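Fatty acid multifunctional protein (atmfp2) (Arabidopsis thaliana, PDB 2WTB) catalyses the hydration of long-chain enoyl-CoA and the dehydrogenation of 3-hydroxyacyl-CoA in peroxisomal fatty acid beta-oxidation during seed germination. Local coordinates at residues S425-S428 with T429-L432; E437-K440 with S441-R444; V463-N466 with H467-A470. One frame throughout, in Å; residues are numbered along the deposited sequence.

Interaction 1 (S425-S428 with T429-L432)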
loop_
_atom_site.group_PDB
_atom_site.type_symbol
_atom_site.label_atom_id
_atom_site.label_comp_id
_atom_site.label_asym_id
_atom_site.label_seq_id
_atom_site.Cartn_x
_atom_site.Cartn_y
_atom_site.Cartn_z
ATOM N N SER A 425 -0.612 -22.998 8.551
ATOM C CA SER A 425 0.271 -22.737 9.682
ATOM C C SER A 425 0.923 -21.363 9.594
ATOM O O SER A 425 1.301 -20.909 8.514
ATOM C CB SER A 425 1.352 -23.810 9.786
ATOM O OG SER A 425 2.379 -23.402 10.671
ATOM N N ASN A 426 1.050 -20.714 10.745
ATOM C CA ASN A 426 1.683 -19.407 10.842
ATOM C C ASN A 426 3.172 -19.546 11.165
ATOM O O ASN A 426 3.838 -18.577 11.534
ATOM C CB ASN A 426 0.969 -18.566 11.905
ATOM C CG ASN A 426 1.659 -17.241 12.173
ATOM O OD1 ASN A 426 1.848 -16.428 11.268
ATOM N ND2 ASN A 426 2.036 -17.016 13.426
ATOM N N THR A 427 3.690 -20.762 11.016
ATOM C CA THR A 427 5.093 -21.042 11.301
ATOM C C THR A 427 6.014 -20.070 10.575
ATOM O O THR A 427 5.672 -19.547 9.514
ATOM C CB THR A 427 5.474 -22.481 10.910
ATOM O OG1 THR A 427 6.857 -22.713 11.209
ATOM C CG2 THR A 427 5.231 -22.708 9.425
ATOM N N SER A 428 7.189 -19.836 11.149
ATOM C CA SER A 428 8.121 -18.862 10.599
ATOM C C SER A 428 9.508 -19.453 10.377
ATOM O O SER A 428 10.263 -18.986 9.521
ATOM C CB SER A 428 8.212 -17.646 11.523
ATOM O OG SER A 428 8.978 -16.612 10.932
ATOM N N THR A 429 9.841 -20.484 11.146
ATOM C CA THR A 429 11.185 -21.049 11.119
ATOM C C THR A 429 11.189 -22.550 10.857
ATOM O O THR A 429 12.246 -23.178 10.837
ATOM C CB THR A 429 11.919 -20.791 12.446
ATOM O OG1 THR A 429 11.243 -21.478 13.506
ATOM C CG2 THR A 429 11.954 -19.303 12.754
ATOM N N ILE A 430 10.008 -23.125 10.656
ATOM C CA ILE A 430 9.901 -24.568 10.485
ATOM C C ILE A 430 9.382 -24.957 9.103
ATOM O O ILE A 430 8.418 -24.378 8.600
ATOM C CB ILE A 430 9.016 -25.201 11.579
ATOM C CG1 ILE A 430 9.585 -24.881 12.964
ATOM C CG2 ILE A 430 8.909 -26.704 11.381
ATOM C CD1 ILE A 430 8.820 -25.512 14.106
ATOM N N ASP A 431 10.043 -25.939 8.497
ATOM C CA ASP A 431 9.666 -26.459 7.188
ATOM C C ASP A 431 8.244 -27.022 7.196
ATOM O O ASP A 431 7.944 -27.968 7.925
ATOM C CB ASP A 431 10.668 -27.536 6.758
ATOM C CG ASP A 431 10.244 -28.274 5.500
ATOM O OD1 ASP A 431 9.329 -27.798 4.796
ATOM O OD2 ASP A 431 10.835 -29.335 5.215
ATOM N N LEU A 432 7.377 -26.438 6.376
ATOM C CA LEU A 432 5.982 -26.860 6.291
ATOM C C LEU A 432 5.825 -28.358 6.011
ATOM O O LEU A 432 4.872 -28.987 6.473
ATOM C CB LEU A 432 5.235 -26.043 5.232
ATOM C CG LEU A 432 4.708 -24.664 5.635
ATOM C CD1 LEU A 432 5.826 -23.783 6.147
ATOM C CD2 LEU A 432 4.025 -24.005 4.459
#
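Thr427 faces Ile430 and Leu432 across a tight bend, and each branch of its side chain takes a different partner. OG1 accepts from the backbone of Ile430: Ile430 N lies 3.2 Å from Thr427 OG1, with a bent N-H...O angle of 139°. The torsion that makes this possible sets OG1 opposite the threonine's own nitrogen (chi1 -180°), alongside its carbonyl carbon and facing down the chain. The side chains of Thr427 and Ile430 cross at about a right angle, and Ile430 CB sits 3.3 Å from Thr427 OG1, so the isoleucine stem lies against the hydroxyl while the side chain also touches Ile403 and Lys406 of helix 403-416. The methyl branch does the apolar work: Thr427 CG2 meets one methyl of Leu432, CD1, at 3.5 Å. Two residues back, Ser425 OG accepts from Thr427 N at 3.0 Å, an ST turn that starts on the last residue of strand 422-425.

Outside the loop, Glu401 OE1 gathers Thr427 OG1, Thr429 OG1 and Ser428 N, while Ser428 OG bonds to His449 NE2. This is a strand-to-helix connection of the NAD-binding domain, and it ends at Asp431, the N-cap of helix 432-435, whose OD1 accepts from Asn433 N. Thr427 OG1 thus has both the Ile430 amide and a carboxylate oxygen as partners. Because the Ile430 N-H is the donor in one bond, the hydroxyl probably gives its own proton to Glu401; the buried oxygen has two partners, while the methyl beside it packs chiefly on Leu432.

Interaction 2 (E437-K440 with S441-R444)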
loop_
_atom_site.group_PDB
_atom_site.type_symbol
_atom_site.label_atom_id
_atom_site.label_comp_id
_atom_site.label_asym_id
_atom_site.label_seq_id
_atom_site.Cartn_x
_atom_site.Cartn_y
_atom_site.Cartn_z
ATOM N N GLU A 437 4.075 -34.176 8.587
ATOM C CA GLU A 437 4.708 -35.485 8.470
ATOM C C GLU A 437 3.776 -36.625 8.873
ATOM O O GLU A 437 3.687 -37.638 8.177
ATOM C CB GLU A 437 5.981 -35.534 9.317
ATOM C CG GLU A 437 6.670 -36.890 9.328
ATOM C CD GLU A 437 7.238 -37.270 7.973
ATOM O OE1 GLU A 437 7.423 -36.369 7.126
ATOM O OE2 GLU A 437 7.503 -38.472 7.757
ATOM N N ARG A 438 3.082 -36.457 9.994
ATOM C CA ARG A 438 2.254 -37.525 10.548
ATOM C C ARG A 438 0.873 -37.628 9.899
ATOM O O ARG A 438 0.031 -38.410 10.340
ATOM C CB ARG A 438 2.103 -37.359 12.062
ATOM C CG ARG A 438 3.412 -37.359 12.833
ATOM C CD ARG A 438 3.173 -37.630 14.312
ATOM N NE ARG A 438 4.394 -37.505 15.101
ATOM C CZ ARG A 438 4.662 -36.481 15.905
ATOM N NH1 ARG A 438 3.789 -35.491 16.034
ATOM N NH2 ARG A 438 5.800 -36.447 16.585
ATOM N N THR A 439 0.639 -36.842 8.854
ATOM C CA THR A 439 -0.651 -36.856 8.176
ATOM C C THR A 439 -0.515 -37.274 6.719
ATOM O O THR A 439 0.589 -37.484 6.218
ATOM C CB THR A 439 -1.336 -35.478 8.224
ATOM O OG1 THR A 439 -0.728 -34.604 7.263
ATOM C CG2 THR A 439 -1.223 -34.867 9.616
ATOM N N LYS A 440 -1.653 -37.398 6.045
ATOM C CA LYS A 440 -1.679 -37.656 4.613
ATOM C C LYS A 440 -2.458 -36.546 3.926
ATOM O O LYS A 440 -3.120 -36.770 2.914
ATOM C CB LYS A 440 -2.323 -39.009 4.318
ATOM C CG LYS A 440 -1.501 -40.197 4.781
ATOM C CD LYS A 440 -2.195 -41.511 4.457
ATOM C CE LYS A 440 -1.392 -42.692 4.973
ATOM N NZ LYS A 440 0.024 -42.621 4.520
ATOM N N SER A 441 -2.371 -35.345 4.490
ATOM C CA SER A 441 -3.125 -34.206 3.987
ATOM C C SER A 441 -2.202 -33.131 3.428
ATOM O O SER A 441 -2.459 -31.939 3.590
ATOM C CB SER A 441 -3.988 -33.618 5.104
ATOM O OG SER A 441 -4.727 -34.632 5.762
ATOM N N GLN A 442 -1.132 -33.557 2.764
ATOM C CA GLN A 442 -0.133 -32.625 2.246
ATOM C C GLN A 442 -0.728 -31.609 1.275
ATOM O O GLN A 442 -0.186 -30.520 1.096
ATOM C CB GLN A 442 1.020 -33.379 1.578
ATOM C CG GLN A 442 1.901 -34.157 2.543
ATOM C CD GLN A 442 1.208 -35.375 3.125
ATOM O OE1 GLN A 442 0.337 -35.973 2.492
ATOM N NE2 GLN A 442 1.598 -35.752 4.336
ATOM N N ASP A 443 -1.844 -31.963 0.649
ATOM C CA ASP A 443 -2.484 -31.066 -0.303
ATOM C C ASP A 443 -3.254 -29.957 0.409
ATOM O O ASP A 443 -3.564 -28.924 -0.187
ATOM C CB ASP A 443 -3.423 -31.844 -1.220
ATOM C CG ASP A 443 -4.606 -32.426 -0.479
ATOM O OD1 ASP A 443 -4.393 -33.085 0.563
ATOM O OD2 ASP A 443 -5.750 -32.223 -0.938
ATOM N N ARG A 444 -3.558 -30.177 1.684
ATOM C CA ARG A 444 -4.353 -29.232 2.461
ATOM C C ARG A 444 -3.492 -28.334 3.341
ATOM O O ARG A 444 -3.988 -27.375 3.933
ATOM C CB ARG A 444 -5.356 -29.979 3.343
ATOM C CG ARG A 444 -6.566 -30.526 2.615
ATOM C CD ARG A 444 -7.636 -30.952 3.606
ATOM N NE ARG A 444 -7.317 -32.216 4.262
ATOM C CZ ARG A 444 -7.790 -32.583 5.448
ATOM N NH1 ARG A 444 -8.591 -31.771 6.124
ATOM N NH2 ARG A 444 -7.453 -33.756 5.966
#
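Gln442 folds back on the chain: chi1 of -69° lays CG beside its own backbone N, and a bend at chi2 (71°) then swings the amide round toward Thr439. Thr439 answers with OG1 held between its backbone N and carbonyl carbon (chi1 77°), which turns the hydroxyl toward the amide of Ser441. The two side chains slide past each other in opposite directions. Gln442 NE2 donates to Thr439 O at 2.7 Å; the carbonyl oxygen lies close to the plane of the glutamine amide, yet the nitrogen stands above the plane of the Thr439 carbonyl. The other end of the amide lies against the Lys440 backbone, Gln442 OE1 being 3.2 Å from Lys440 C. Thr439 OG1 also takes a weak, nearly straight bond from Ser441 N, at 3.3 Å; its stronger partner is Gly436 O, just upstream.

All this belongs to the loop that carries the chain from helix 432-435 to strand 445-450, a helix-to-strand return in the Rossmann-type NAD-binding domain. Within it Arg444 N bonds to Ser441 O at 2.8 Å, closing a short turn before the strand. Ser441 OG, 2.9 Å from Arg444 NH2 in a weak bond, is bonded chiefly to Glu414 OE1 of helix 403-416, and the same carboxylate oxygen accepts from Lys440 N. Arg444 NH1 reaches the Cys421 carbonyl.

Interaction 3 (V463-N466 with H467-A470)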
loop_
_atom_site.group_PDB
_atom_site.type_symbol
_atom_site.label_atom_id
_atom_site.label_comp_id
_atom_site.label_asym_id
_atom_site.label_seq_id
_atom_site.Cartn_x
_atom_site.Cartn_y
_atom_site.Cartn_z
ATOM N N VAL A 463 2.536 -19.271 1.928
ATOM C CA VAL A 463 3.628 -20.191 1.631
ATOM C C VAL A 463 3.109 -21.515 1.076
ATOM O O VAL A 463 2.497 -22.304 1.796
ATOM C CB VAL A 463 4.487 -20.469 2.879
ATOM C CG1 VAL A 463 5.652 -21.375 2.527
ATOM C CG2 VAL A 463 4.987 -19.163 3.480
ATOM N N ARG A 464 3.361 -21.749 -0.207
ATOM C CA ARG A 464 2.933 -22.978 -0.863
ATOM C C ARG A 464 4.050 -24.010 -0.806
ATOM O O ARG A 464 5.222 -23.659 -0.707
ATOM C CB ARG A 464 2.582 -22.702 -2.328
ATOM C CG ARG A 464 3.786 -22.803 -3.250
ATOM C CD ARG A 464 3.804 -21.715 -4.309
ATOM N NE ARG A 464 3.053 -22.082 -5.501
ATOM C CZ ARG A 464 3.349 -21.649 -6.722
ATOM N NH1 ARG A 464 4.387 -20.846 -6.903
ATOM N NH2 ARG A 464 2.616 -22.026 -7.762
ATOM N N THR A 465 3.687 -25.285 -0.868
ATOM C CA THR A 465 4.680 -26.343 -0.977
ATOM C C THR A 465 4.571 -26.958 -2.360
ATOM O O THR A 465 3.842 -26.450 -3.210
ATOM C CB THR A 465 4.471 -27.440 0.075
ATOM O OG1 THR A 465 4.144 -26.843 1.335
ATOM C CG2 THR A 465 5.734 -28.261 0.232
ATOM N N ASN A 466 5.302 -28.046 -2.584
ATOM C CA ASN A 466 5.174 -28.814 -3.814
ATOM C C ASN A 466 3.839 -29.543 -3.831
ATOM O O ASN A 466 3.373 -29.987 -4.879
ATOM C CB ASN A 466 6.305 -29.835 -3.927
ATOM C CG ASN A 466 7.671 -29.218 -3.732
ATOM O OD1 ASN A 466 8.501 -29.743 -2.986
ATOM N ND2 ASN A 466 7.915 -28.095 -4.401
ATOM N N HIS A 467 3.226 -29.659 -2.657
ATOM C CA HIS A 467 2.005 -30.441 -2.502
ATOM C C HIS A 467 0.756 -29.576 -2.345
ATOM O O HIS A 467 -0.347 -30.005 -2.681
ATOM C CB HIS A 467 2.144 -31.397 -1.316
ATOM C CG HIS A 467 3.384 -32.233 -1.363
ATOM N ND1 HIS A 467 3.469 -33.398 -2.095
ATOM C CD2 HIS A 467 4.592 -32.070 -0.776
ATOM C CE1 HIS A 467 4.675 -33.917 -1.955
ATOM N NE2 HIS A 467 5.376 -33.131 -1.157
ATOM N N THR A 468 0.926 -28.363 -1.830
ATOM C CA THR A 468 -0.206 -27.463 -1.655
ATOM C C THR A 468 -1.028 -27.408 -2.934
ATOM O O THR A 468 -0.506 -27.100 -4.005
ATOM C CB THR A 468 0.246 -26.038 -1.290
ATOM O OG1 THR A 468 1.017 -26.071 -0.084
ATOM C CG2 THR A 468 -0.962 -25.137 -1.093
ATOM N N SER A 469 -2.314 -27.716 -2.817
ATOM C CA SER A 469 -3.201 -27.711 -3.972
ATOM C C SER A 469 -3.557 -26.288 -4.394
ATOM O O SER A 469 -3.747 -25.409 -3.554
ATOM C CB SER A 469 -4.475 -28.500 -3.676
ATOM O OG SER A 469 -5.307 -27.792 -2.778
ATOM N N ALA A 470 -3.646 -26.071 -5.702
ATOM C CA ALA A 470 -3.977 -24.759 -6.237
ATOM C C ALA A 470 -5.246 -24.197 -5.610
ATOM O O ALA A 470 -5.324 -23.004 -5.313
ATOM C CB ALA A 470 -4.119 -24.825 -7.747
#
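Thr468 turns its hydroxyl back onto the strand end it has just left: Thr465 N donates to Thr468 OG1 at 2.9 Å, with an N-H...O angle of 158°. A chi1 of -59° sets OG1 beside the Thr468 backbone N and opposite its carbonyl carbon, and CB points across the turn, so CB itself comes within 3.5 Å of Thr465 N. Thr468 OG1 also rests against Arg464 CA at 3.7 Å. Thr465 adopts the same kind of rotamer (chi1 -42°), with OG1 next to its own nitrogen; its side chain and that of Thr468 cross at about a right angle, their hydroxyl oxygens 3.5 Å apart. Its methyl goes the other way, and CG2 approaches His467 CD2 at 4.1 Å, obliquely to the imidazole. Over one face of that ring, toward the rim, lies Asn466 CB, 4.2 Å above the plane.

Thr468 OG1 is bonded in addition to Ile445 O, so one oxygen ties this turn both to its own strand end and to the start of the adjacent strand 445-450. The turn leaves strand 459-464, which runs antiparallel to 445-450 and parallel to 486-491. On one flank Val463 and Thr465 pack on Leu432, and His467 touches Asn433 of helix 432-435; on the other, Arg464 and Thr468 lean on Ile473 of helix 470-482, whose N-cap is Ser469.

How the interactions relate
The three contacts follow one another along the chain, all within the NAD-binding domain of the dehydrogenase part. Interaction 1 leaves strand 422-425 for helix 432-435, interaction 2 leads from that helix to strand 445-450, and interaction 3 carries strand 459-464 into helix 470-482. All three strands belong to one mixed sheet. Centres of interactions 1 and 2 lie 15 Å apart without touching, whereas interaction 3 meets both: Leu432 CD2 packs on Val463 O at 3.5 Å, and Asp443 O probably accepts from Ser469 N at 3.2 Å. The turn at 463-470 therefore joins the other two loops, far from the predicted hydratase active site in the N-terminal region.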